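Local coordinates for protein putative cytidylyltransferase (Burkholderia pseudomallei, PDB 5X9Q) that probably catalyses the transfer of an adenylyl group from ATP to D-glycero-beta-D-manno-heptose 1-phosphate, giving ADP-heptose and diphosphate, at residues A15-K20 and R93-A98; I22-L27 and V115-A120; L56-A61 and L151-E156; S75-M78 and D84-I87. All blocks are in the same frame, centred on the assembly; numbering follows the deposited sequence.

Interaction 1. Residues A15-K20 and R93-A98; sequences ASFERK and RMALLA
Phe17 and Ala98 bring the 3-10 turn 17-20 against the last turn of helix 90-98, their CA atoms 5.5 Å apart. Phe17 points its CB toward the helix and sets that methylene 3.2 Å from Ala98 O. Its CG lies between the backbone N and the carbonyl carbon (chi1 52°), which folds the ring back along the helix; there CD1 rests 4.0 Å from Ala98 CB and CE1 reaches 3.6 Å from Ala95 O. Alanine suits positions 95 and 98 because a bare methyl lets the turn come this close, and Ala98 CB even packs 3.5 Å from Phe17 O. Lys20 takes the other flank: beyond CG its chain runs extended past Ala98, with CD 3.4 Å from Ala98 O, until NZ donates to that same oxygen over 3.1 Å. The approach is fairly straight, with a C=O...N angle of 151°. A second bond from Lys20 NZ goes to Val103 O, and a long, weak ion pair links it to Glu101 of the second subunit, while Phe17 also packs on Val53 of that subunit. Lysine serves through apolar shaft and charged tip alike. At the C-terminal end of helix 90-98 the ammonium group probably gains from the negative end of the helix dipole while serving the carbonyls of Ala98, a buried residue, and Val103.

Interaction 2. Residues I22-L27 and V115-A120; sequences ITRDAL and VSLIEA
Arg24 spans the gap between the first turn of helix 24-30 and helix 115-121, whose backbones stay well apart, with Arg24 CA 7.3 Å from Leu117 CA. Its CB points toward the other helix, and CG stands anti to the backbone N (chi1 170°), which sends the chain outward across the gap. At CD the side chain passes 4.2 Å from Ala120 CB, a small methyl that leaves room for the arginine shaft. The chain then bends at chi3, and NE comes 4.0 Å from Leu117 CD1. From here the guanidinium lies flat on the helix: Leu117 CA sits 3.8 Å above the plane of the group, over its centre. The outer nitrogens divide the work. NH1 donates to Ser116 OG over 2.9 Å, with an N-H...O angle of 152° and the oxygen only 16° out of the guanidinium plane. NH2 packs 3.8 Å from Leu117 CB and makes a salt bridge to Glu111 in the loop before helix 115-121. A serine hydroxyl and a carboxylate therefore grip one planar cation whose one face lies on the helix backbone at Leu117, and the two polar partners limit its rotation. Toward the sheet, Leu117 turns its branch to Val107, Phe109 and Phe40. Thr23 starts helix 24-30 as its N-cap, its OG1 accepting from Ala26 N. The whole is typical of helices packed beside one another against a parallel sheet, as in the Rossmann-like alpha/beta fold of nucleotidyltransferases of the HUP clan.

Interaction 3. Residues L56-A61 and L151-E156; sequences LADAKA and LAIPFE
Ile153 sets its CG1 anti to the carbonyl carbon (chi1 -73°) and extends the ethyl arm from there (chi2 174°), which carries CD1 across to helix 50-62. That single methyl makes the whole contact. It lies 3.9 Å from Ala59 N and thus rests on the helix backbone itself. Ala59 CB is 4.3 Å from the same Ile153 CD1. The small side chain of alanine is what permits this approach; the CA atoms of Ala59 and Ile153 are 7.7 Å apart. Asp58 flanks the methyl with its CB, 4.2 Å from Ile153 CD1. In the parallel sheet of this Rossmann-like domain, strand 149-153 is an outermost strand within this chain, bound through its backbone to strand 125-129, and helix 50-62 covers one face of the sheet. A beta-branched residue suits the last position of the strand, and its long arm spans from sheet to helix. Leu62 of the same helix packs on Ile153 and Leu151 as well. With CG anti to its carbonyl carbon (chi1 -77°), Asp58 turns its carboxylate away from the isoleucine methyl, and OD2 receives a weak hydrogen bond from His157 and forms a long, weak ion pair with Arg159, both in the loop that follows.

Interaction 4. Residues S75-M78 and D84-I87; sequences SVRM and DRPI
Val76 and Pro86 meet side by side through Val76 CG1 and Pro86 CD, 3.8 Å apart. Val76 CG1 stands anti to the backbone N (chi1 176°), which carries it to the proline ring and also to within 3.7 Å of Asp84 O. Next to this apolar pair the backbones come close, Arg77 CA lying 4.5 Å from Asp84 CA. Here Asp84 O receives a CA-H...O contact from Arg77 CA, 3.2 Å long, with an angle of 139° at the hydrogen. No hydrogen bond joins the two segments. On the outer side Arg77 and Arg85 both bend at chi3 and bring their charged heads together, with Arg77 NH1 3.7 Å from Arg85 NH1. The guanidinium planes are turned 87° against each other: Arg85 NH1 stands over one face of Arg77, while Arg77 NH1 lies at the edge of Arg85. One shell further out, the side chain of Arg93 on helix 90-98 backs the apolar pair, with Val44 touching Val76 and Asp46 touching Pro86. Ser75 OG hydrogen-bonds Glu111 O, tying helix 73-76 to the loop after strand 105-109, and Ile87 N is held by Asp46 OD2. Valine and proline suit the covered side because they fill it without needing polar partners, whereas the long arginines suit the surface. The close, near-perpendicular approach of two like charges probably costs some electrostatic energy, which nearby solvent would be expected to screen.

Interactions 1 and 4 share helix 90-98: Arg93 of segment 93-98 places NH2 3.9 Å from Val76 CG2 and NE 4.0 Å from Pro86 CB, although the centres lie 20 Å apart. Interaction 1 also touches interaction 3, where Leu97 CD2 meets Leu56 CD1 at 3.5 Å. Segments 15-20 and 22-27 adjoin in sequence, joining interactions 1 and 2, with centres about 17 Å apart. Interactions 2 and 3 lie on opposite sides of the chain's centre, their nearest atoms about 10 Å apart. Glu111 binds residues of both interactions 2 and 4. The loop after strand 38-43, whose Val44 and Asp46 border interaction 4, probably belongs to the nucleotide-binding region expected in this family.

Interaction 1. Residues A15-K20 and R93-A98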
loop_
_atom_site.group_PDB
_atom_site.type_symbol
_atom_site.label_atom_id
_atom_site.label_comp_id
_atom_site.label_asym_id
_atom_site.label_seq_id
_atom_site.Cartn_x
_atom_site.Cartn_y
_atom_site.Cartn_z
ATOM N N ALA A 15 -12.209 -3.639 5.114
ATOM C CA ALA A 15 -13.165 -2.582 4.850
ATOM C C ALA A 15 -13.001 -1.464 5.847
ATOM O O ALA A 15 -13.608 -0.450 5.726
ATOM C CB ALA A 15 -14.591 -3.111 4.865
ATOM N N SER A 16 -12.157 -1.665 6.837
ATOM C CA SER A 16 -11.927 -0.642 7.831
ATOM C C SER A 16 -11.163 0.543 7.261
ATOM O O SER A 16 -11.387 1.650 7.683
ATOM C CB SER A 16 -11.200 -1.200 9.036
ATOM O OG SER A 16 -9.986 -1.787 8.640
ATOM N N PHE A 17 -10.264 0.337 6.315
ATOM C CA PHE A 17 -9.594 1.530 5.839
ATOM C C PHE A 17 -10.540 2.429 5.069
ATOM O O PHE A 17 -10.247 3.603 4.851
ATOM C CB PHE A 17 -8.400 1.142 4.972
ATOM C CG PHE A 17 -8.736 0.161 3.860
ATOM C CD1 PHE A 17 -9.430 0.564 2.730
ATOM C CD2 PHE A 17 -8.311 -1.162 3.940
ATOM C CE1 PHE A 17 -9.718 -0.332 1.712
ATOM C CE2 PHE A 17 -8.577 -2.064 2.924
ATOM C CZ PHE A 17 -9.290 -1.654 1.806
ATOM N N GLU A 18 -11.695 1.891 4.691
ATOM C CA GLU A 18 -12.692 2.663 3.959
ATOM C C GLU A 18 -13.244 3.844 4.764
ATOM O O GLU A 18 -13.996 4.661 4.231
ATOM C CB GLU A 18 -13.839 1.758 3.505
ATOM C CG GLU A 18 -13.537 0.951 2.253
ATOM C CD GLU A 18 -14.516 -0.187 2.041
ATOM O OE1 GLU A 18 -15.627 -0.129 2.607
ATOM O OE2 GLU A 18 -14.172 -1.139 1.311
ATOM N N ARG A 19 -12.876 3.937 6.039
ATOM C CA ARG A 19 -13.355 5.022 6.878
ATOM C C ARG A 19 -12.762 6.338 6.352
ATOM O O ARG A 19 -13.255 7.417 6.676
ATOM C CB ARG A 19 -13.090 4.720 8.354
ATOM C CG ARG A 19 -11.616 4.670 8.722
ATOM C CD ARG A 19 -11.424 4.271 10.177
ATOM N NE ARG A 19 -10.015 4.265 10.559
ATOM C CZ ARG A 19 -9.185 3.252 10.334
ATOM N NH1 ARG A 19 -9.619 2.158 9.725
ATOM N NH2 ARG A 19 -7.917 3.333 10.719
ATOM N N LYS A 20 -11.703 6.243 5.541
ATOM C CA LYS A 20 -11.065 7.416 4.987
ATOM C C LYS A 20 -11.674 8.054 3.753
ATOM O O LYS A 20 -11.347 9.201 3.436
ATOM C CB LYS A 20 -9.620 7.033 4.716
ATOM C CG LYS A 20 -8.937 6.458 5.905
ATOM C CD LYS A 20 -7.500 6.151 5.595
ATOM C CE LYS A 20 -6.867 5.370 6.733
ATOM N NZ LYS A 20 -5.431 5.028 6.439
ATOM N N ARG A 93 -9.181 3.086 -7.197
ATOM C CA ARG A 93 -7.956 3.850 -7.011
ATOM C C ARG A 93 -7.966 4.513 -5.647
ATOM O O ARG A 93 -6.954 4.513 -4.960
ATOM C CB ARG A 93 -7.783 4.888 -8.110
ATOM C CG ARG A 93 -7.402 4.275 -9.438
ATOM C CD ARG A 93 -7.198 5.329 -10.507
ATOM N NE ARG A 93 -8.460 5.853 -11.016
ATOM C CZ ARG A 93 -8.790 7.142 -11.003
ATOM N NH1 ARG A 93 -7.953 8.040 -10.494
ATOM N NH2 ARG A 93 -9.964 7.534 -11.488
ATOM N N MET A 94 -9.134 4.987 -5.224
ATOM C CA MET A 94 -9.264 5.636 -3.930
ATOM C C MET A 94 -9.155 4.624 -2.793
ATOM O O MET A 94 -8.540 4.916 -1.768
ATOM C CB MET A 94 -10.593 6.376 -3.837
ATOM C CG MET A 94 -10.660 7.572 -4.755
ATOM S SD MET A 94 -12.294 8.313 -4.775
ATOM C CE MET A 94 -12.382 9.028 -3.127
ATOM N N ALA A 95 -9.743 3.441 -2.974
ATOM C CA ALA A 95 -9.672 2.407 -1.943
ATOM C C ALA A 95 -8.226 1.976 -1.635
ATOM O O ALA A 95 -7.860 1.809 -0.458
ATOM C CB ALA A 95 -10.522 1.202 -2.344
ATOM N N LEU A 96 -7.404 1.810 -2.674
ATOM C CA LEU A 96 -6.002 1.447 -2.483
ATOM C C LEU A 96 -5.304 2.469 -1.621
ATOM O O LEU A 96 -4.620 2.113 -0.665
ATOM C CB LEU A 96 -5.274 1.341 -3.815
ATOM C CG LEU A 96 -5.024 -0.045 -4.355
ATOM C CD1 LEU A 96 -3.855 -0.634 -3.629
ATOM C CD2 LEU A 96 -6.269 -0.865 -4.125
ATOM N N LEU A 97 -5.490 3.746 -1.949
ATOM C CA LEU A 97 -4.890 4.824 -1.166
ATOM C C LEU A 97 -5.331 4.758 0.290
ATOM O O LEU A 97 -4.521 4.941 1.213
ATOM C CB LEU A 97 -5.261 6.172 -1.787
ATOM C CG LEU A 97 -4.508 6.373 -3.102
ATOM C CD1 LEU A 97 -5.147 7.406 -4.001
ATOM C CD2 LEU A 97 -3.081 6.783 -2.773
ATOM N N ALA A 98 -6.610 4.478 0.516
ATOM C CA ALA A 98 -7.122 4.465 1.877
ATOM C C ALA A 98 -6.494 3.346 2.704
ATOM O O ALA A 98 -6.390 3.456 3.926
ATOM C CB ALA A 98 -8.641 4.343 1.873
#

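Interaction 2. Residues I22-L27 and V115-A120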
loop_
_atom_site.group_PDB
_atom_site.type_symbol
_atom_site.label_atom_id
_atom_site.label_comp_id
_atom_site.label_asym_id
_atom_site.label_seq_id
_atom_site.Cartn_x
_atom_site.Cartn_y
_atom_site.Cartn_z
ATOM N N ILE A 22 -14.129 10.046 1.804
ATOM C CA ILE A 22 -15.015 11.100 2.189
ATOM C C ILE A 22 -15.396 12.007 1.024
ATOM O O ILE A 22 -14.694 12.117 0.060
ATOM C CB ILE A 22 -14.345 11.906 3.305
ATOM C CG1 ILE A 22 -15.221 12.998 3.799
ATOM C CG2 ILE A 22 -13.106 12.617 2.840
ATOM C CD1 ILE A 22 -14.891 13.354 5.211
ATOM N N THR A 23 -16.537 12.643 1.129
ATOM C CA THR A 23 -16.978 13.573 0.097
ATOM C C THR A 23 -16.466 14.985 0.359
ATOM O O THR A 23 -16.200 15.358 1.502
ATOM C CB THR A 23 -18.513 13.609 -0.010
ATOM O OG1 THR A 23 -19.066 14.204 1.171
ATOM C CG2 THR A 23 -19.069 12.202 -0.171
ATOM N N ARG A 24 -16.329 15.764 -0.707
ATOM C CA ARG A 24 -15.852 17.130 -0.598
ATOM C C ARG A 24 -16.642 17.905 0.465
ATOM O O ARG A 24 -16.050 18.641 1.266
ATOM C CB ARG A 24 -15.907 17.846 -1.952
ATOM C CG ARG A 24 -15.654 19.340 -1.798
ATOM C CD ARG A 24 -15.737 20.151 -3.082
ATOM N NE ARG A 24 -15.066 19.509 -4.207
ATOM C CZ ARG A 24 -14.702 20.156 -5.311
ATOM N NH1 ARG A 24 -14.903 21.472 -5.411
ATOM N NH2 ARG A 24 -14.099 19.500 -6.293
ATOM N N ASP A 25 -17.967 17.736 0.481
ATOM C CA ASP A 25 -18.817 18.465 1.433
ATOM C C ASP A 25 -18.496 18.051 2.865
ATOM O O ASP A 25 -18.315 18.896 3.751
ATOM C CB ASP A 25 -20.306 18.217 1.158
ATOM C CG ASP A 25 -20.840 19.044 0.003
ATOM O OD1 ASP A 25 -20.319 20.158 -0.229
ATOM O OD2 ASP A 25 -21.794 18.581 -0.660
ATOM N N ALA A 26 -18.403 16.748 3.084
ATOM C CA ALA A 26 -18.071 16.241 4.402
ATOM C C ALA A 26 -16.674 16.693 4.839
ATOM O O ALA A 26 -16.491 17.118 5.975
ATOM C CB ALA A 26 -18.157 14.741 4.411
ATOM N N LEU A 27 -15.706 16.663 3.930
ATOM C CA LEU A 27 -14.355 17.079 4.286
ATOM C C LEU A 27 -14.365 18.566 4.606
ATOM O O LEU A 27 -13.644 19.020 5.498
ATOM C CB LEU A 27 -13.348 16.763 3.179
ATOM C CG LEU A 27 -11.905 17.163 3.517
ATOM C CD1 LEU A 27 -11.418 16.499 4.817
ATOM C CD2 LEU A 27 -10.957 16.833 2.383
ATOM N N VAL A 115 -7.881 22.610 -8.326
ATOM C CA VAL A 115 -7.962 23.959 -7.754
ATOM C C VAL A 115 -9.204 24.212 -6.898
ATOM O O VAL A 115 -9.089 24.742 -5.794
ATOM C CB VAL A 115 -7.874 25.048 -8.846
ATOM C CG1 VAL A 115 -8.184 26.418 -8.263
ATOM C CG2 VAL A 115 -6.476 25.033 -9.465
ATOM N N SER A 116 -10.390 23.860 -7.368
ATOM C CA SER A 116 -11.561 24.150 -6.542
ATOM C C SER A 116 -11.616 23.185 -5.359
ATOM O O SER A 116 -12.143 23.542 -4.303
ATOM C CB SER A 116 -12.875 24.050 -7.336
ATOM O OG SER A 116 -13.255 22.688 -7.497
ATOM N N LEU A 117 -11.116 21.958 -5.522
ATOM C CA LEU A 117 -11.058 21.058 -4.366
ATOM C C LEU A 117 -10.126 21.671 -3.299
ATOM O O LEU A 117 -10.510 21.815 -2.135
ATOM C CB LEU A 117 -10.589 19.654 -4.758
ATOM C CG LEU A 117 -10.342 18.665 -3.602
ATOM C CD1 LEU A 117 -11.566 18.408 -2.723
ATOM C CD2 LEU A 117 -9.848 17.357 -4.148
ATOM N N ILE A 118 -8.940 22.098 -3.725
ATOM C CA ILE A 118 -7.965 22.687 -2.817
ATOM C C ILE A 118 -8.474 23.953 -2.153
ATOM O O ILE A 118 -8.165 24.226 -0.981
ATOM C CB ILE A 118 -6.642 22.982 -3.550
ATOM C CG1 ILE A 118 -5.955 21.650 -3.862
ATOM C CG2 ILE A 118 -5.722 23.876 -2.691
ATOM C CD1 ILE A 118 -4.670 21.764 -4.620
ATOM N N GLU A 119 -9.286 24.709 -2.881
ATOM C CA GLU A 119 -9.847 25.918 -2.322
ATOM C C GLU A 119 -10.759 25.514 -1.160
ATOM O O GLU A 119 -10.735 26.121 -0.073
ATOM C CB GLU A 119 -10.579 26.729 -3.421
ATOM C CG GLU A 119 -11.312 27.993 -2.946
ATOM C CD GLU A 119 -11.724 28.938 -4.107
ATOM O OE1 GLU A 119 -10.902 29.208 -5.013
ATOM O OE2 GLU A 119 -12.896 29.373 -4.148
ATOM N N ALA A 120 -11.501 24.438 -1.372
ATOM C CA ALA A 120 -12.476 23.971 -0.394
ATOM C C ALA A 120 -11.797 23.350 0.831
ATOM O O ALA A 120 -12.245 23.510 1.960
ATOM C CB ALA A 120 -13.443 22.967 -1.065
#

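Interaction 3. Residues L56-A61 and L151-E156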
loop_
_atom_site.group_PDB
_atom_site.type_symbol
_atom_site.label_atom_id
_atom_site.label_comp_id
_atom_site.label_asym_id
_atom_site.label_seq_id
_atom_site.Cartn_x
_atom_site.Cartn_y
_atom_site.Cartn_z
ATOM N N LEU A 56 4.119 9.425 -0.477
ATOM C CA LEU A 56 2.913 9.609 0.330
ATOM C C LEU A 56 3.260 9.648 1.823
ATOM O O LEU A 56 2.621 10.349 2.606
ATOM C CB LEU A 56 1.905 8.493 0.051
ATOM C CG LEU A 56 1.016 8.675 -1.180
ATOM C CD1 LEU A 56 -0.082 7.623 -1.212
ATOM C CD2 LEU A 56 0.423 10.076 -1.213
ATOM N N ALA A 57 4.282 8.883 2.196
ATOM C CA ALA A 57 4.773 8.781 3.569
ATOM C C ALA A 57 5.537 10.018 4.012
ATOM O O ALA A 57 5.298 10.518 5.108
ATOM C CB ALA A 57 5.629 7.520 3.736
ATOM N N ASP A 58 6.382 10.543 3.133
ATOM C CA ASP A 58 7.129 11.757 3.425
ATOM C C ASP A 58 6.191 12.964 3.550
ATOM O O ASP A 58 6.412 13.837 4.392
ATOM C CB ASP A 58 8.178 12.016 2.340
ATOM C CG ASP A 58 9.394 11.124 2.482
ATOM O OD1 ASP A 58 9.561 10.508 3.556
ATOM O OD2 ASP A 58 10.185 11.037 1.518
ATOM N N ALA A 59 5.148 13.016 2.721
ATOM C CA ALA A 59 4.200 14.127 2.771
ATOM C C ALA A 59 3.517 14.090 4.131
ATOM O O ALA A 59 3.376 15.132 4.782
ATOM C CB ALA A 59 3.166 14.034 1.627
ATOM N N LYS A 60 3.161 12.883 4.589
ATOM C CA LYS A 60 2.537 12.719 5.910
ATOM C C LYS A 60 3.475 13.235 7.002
ATOM O O LYS A 60 3.033 13.875 7.942
ATOM C CB LYS A 60 2.176 11.245 6.195
ATOM C CG LYS A 60 1.587 11.018 7.596
ATOM C CD LYS A 60 0.367 11.920 7.794
ATOM C CE LYS A 60 -0.228 11.838 9.205
ATOM N NZ LYS A 60 -1.044 10.633 9.511
ATOM N N ALA A 61 4.765 12.965 6.850
ATOM C CA ALA A 61 5.781 13.370 7.818
ATOM C C ALA A 61 5.964 14.891 7.928
ATOM O O ALA A 61 6.507 15.384 8.924
ATOM C CB ALA A 61 7.117 12.724 7.457
ATOM N N LEU A 151 5.309 22.496 -2.222
ATOM C CA LEU A 151 6.617 21.957 -2.515
ATOM C C LEU A 151 6.540 20.626 -3.209
ATOM O O LEU A 151 5.546 19.913 -3.105
ATOM C CB LEU A 151 7.437 21.864 -1.237
ATOM C CG LEU A 151 6.960 20.972 -0.106
ATOM C CD1 LEU A 151 7.725 19.653 -0.082
ATOM C CD2 LEU A 151 7.111 21.757 1.194
ATOM N N ALA A 152 7.598 20.297 -3.941
ATOM C CA ALA A 152 7.673 19.037 -4.666
ATOM C C ALA A 152 8.560 18.088 -3.878
ATOM O O ALA A 152 9.586 18.498 -3.337
ATOM C CB ALA A 152 8.234 19.258 -6.062
ATOM N N ILE A 153 8.168 16.849 -3.765
ATOM C CA ILE A 153 8.962 15.898 -3.058
ATOM C C ILE A 153 9.319 14.927 -4.122
ATOM O O ILE A 153 8.467 14.445 -4.789
ATOM C CB ILE A 153 8.175 15.176 -1.964
ATOM C CG1 ILE A 153 7.914 16.082 -0.779
ATOM C CG2 ILE A 153 8.931 13.975 -1.464
ATOM C CD1 ILE A 153 7.006 15.475 0.272
ATOM N N PRO A 154 10.585 14.625 -4.287
ATOM C CA PRO A 154 11.031 13.691 -5.315
ATOM C C PRO A 154 10.569 12.312 -4.999
ATOM O O PRO A 154 10.382 12.033 -3.873
ATOM C CB PRO A 154 12.533 13.764 -5.203
ATOM C CG PRO A 154 12.777 14.204 -3.834
ATOM C CD PRO A 154 11.720 15.206 -3.579
ATOM N N PHE A 155 10.362 11.465 -6.093
ATOM C CA PHE A 155 9.788 10.134 -5.918
ATOM C C PHE A 155 10.678 9.114 -5.207
ATOM O O PHE A 155 10.248 8.456 -4.259
ATOM C CB PHE A 155 9.403 9.540 -7.276
ATOM C CG PHE A 155 8.184 10.167 -7.888
ATOM C CD1 PHE A 155 6.949 10.067 -7.267
ATOM C CD2 PHE A 155 8.271 10.857 -9.086
ATOM C CE1 PHE A 155 5.826 10.644 -7.827
ATOM C CE2 PHE A 155 7.150 11.436 -9.651
ATOM C CZ PHE A 155 5.926 11.330 -9.022
ATOM N N GLU A 156 11.915 8.960 -5.725
ATOM C CA GLU A 156 12.854 8.060 -5.124
ATOM C C GLU A 156 14.095 8.838 -4.929
ATOM O O GLU A 156 14.704 9.345 -5.872
ATOM C CB GLU A 156 13.217 6.795 -5.922
ATOM C CG GLU A 156 12.099 5.749 -6.001
ATOM C CD GLU A 156 12.650 4.518 -6.712
ATOM O OE1 GLU A 156 13.105 4.647 -7.880
ATOM O OE2 GLU A 156 12.609 3.419 -6.096
#

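Interaction 4. Residues S75-M78 and D84-I87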
loop_
_atom_site.group_PDB
_atom_site.type_symbol
_atom_site.label_atom_id
_atom_site.label_comp_id
_atom_site.label_asym_id
_atom_site.label_seq_id
_atom_site.Cartn_x
_atom_site.Cartn_y
_atom_site.Cartn_z
ATOM N N SER A 75 -12.661 13.068 -15.212
ATOM C CA SER A 75 -11.594 14.043 -15.025
ATOM C C SER A 75 -10.252 13.560 -15.573
ATOM O O SER A 75 -9.535 14.319 -16.226
ATOM C CB SER A 75 -11.455 14.404 -13.544
ATOM O OG SER A 75 -10.267 15.142 -13.309
ATOM N N VAL A 76 -9.881 12.317 -15.282
ATOM C CA VAL A 76 -8.602 11.786 -15.758
ATOM C C VAL A 76 -8.584 11.833 -17.279
ATOM O O VAL A 76 -7.548 12.035 -17.913
ATOM C CB VAL A 76 -8.377 10.338 -15.290
ATOM C CG1 VAL A 76 -7.097 9.779 -15.890
ATOM C CG2 VAL A 76 -8.336 10.273 -13.770
ATOM N N ARG A 77 -9.741 11.659 -17.870
ATOM C CA ARG A 77 -9.854 11.689 -19.309
ATOM C C ARG A 77 -9.555 13.068 -19.829
ATOM O O ARG A 77 -9.397 13.263 -21.019
ATOM C CB ARG A 77 -11.285 11.358 -19.711
ATOM C CG ARG A 77 -11.439 10.128 -20.571
ATOM C CD ARG A 77 -12.816 9.534 -20.374
ATOM N NE ARG A 77 -12.785 8.419 -19.448
ATOM C CZ ARG A 77 -13.787 8.080 -18.655
ATOM N NH1 ARG A 77 -13.655 7.054 -17.849
ATOM N NH2 ARG A 77 -14.921 8.758 -18.665
ATOM N N MET A 78 -9.471 14.032 -18.932
ATOM C CA MET A 78 -9.237 15.415 -19.392
ATOM C C MET A 78 -7.771 15.730 -19.808
ATOM O O MET A 78 -7.537 16.723 -20.497
ATOM C CB MET A 78 -9.920 16.458 -18.499
ATOM C CG MET A 78 -11.436 16.484 -18.624
ATOM S SD MET A 78 -12.206 17.662 -17.496
ATOM C CE MET A 78 -13.940 17.391 -17.856
ATOM N N ASP A 84 -5.109 8.482 -20.433
ATOM C CA ASP A 84 -6.373 9.129 -20.673
ATOM C C ASP A 84 -7.422 8.340 -19.934
ATOM O O ASP A 84 -8.282 8.929 -19.276
ATOM C CB ASP A 84 -6.773 9.167 -22.167
ATOM C CG ASP A 84 -5.929 10.116 -23.037
ATOM O OD1 ASP A 84 -5.102 10.926 -22.534
ATOM O OD2 ASP A 84 -6.134 10.033 -24.276
ATOM N N ARG A 85 -7.336 7.017 -20.062
ATOM C CA ARG A 85 -8.256 6.085 -19.425
ATOM C C ARG A 85 -7.496 5.162 -18.475
ATOM O O ARG A 85 -6.720 4.306 -18.897
ATOM C CB ARG A 85 -8.999 5.262 -20.476
ATOM C CG ARG A 85 -10.053 6.042 -21.246
ATOM C CD ARG A 85 -11.140 5.126 -21.780
ATOM N NE ARG A 85 -12.282 5.042 -20.871
ATOM C CZ ARG A 85 -13.394 4.363 -21.129
ATOM N NH1 ARG A 85 -14.381 4.342 -20.245
ATOM N NH2 ARG A 85 -13.521 3.704 -22.273
ATOM N N PRO A 86 -7.738 5.394 -17.188
ATOM C CA PRO A 86 -7.127 4.617 -16.113
ATOM C C PRO A 86 -7.777 3.252 -16.111
ATOM O O PRO A 86 -8.982 3.137 -16.335
ATOM C CB PRO A 86 -7.519 5.394 -14.858
ATOM C CG PRO A 86 -8.806 6.053 -15.219
ATOM C CD PRO A 86 -8.694 6.393 -16.678
ATOM N N ILE A 87 -6.981 2.224 -15.865
ATOM C CA ILE A 87 -7.498 0.844 -15.867
ATOM C C ILE A 87 -8.300 0.427 -14.631
ATOM O O ILE A 87 -8.883 -0.656 -14.587
ATOM C CB ILE A 87 -6.359 -0.175 -16.078
ATOM C CG1 ILE A 87 -5.429 -0.196 -14.864
ATOM C CG2 ILE A 87 -5.582 0.150 -17.344
ATOM C CD1 ILE A 87 -4.496 -1.386 -14.831
#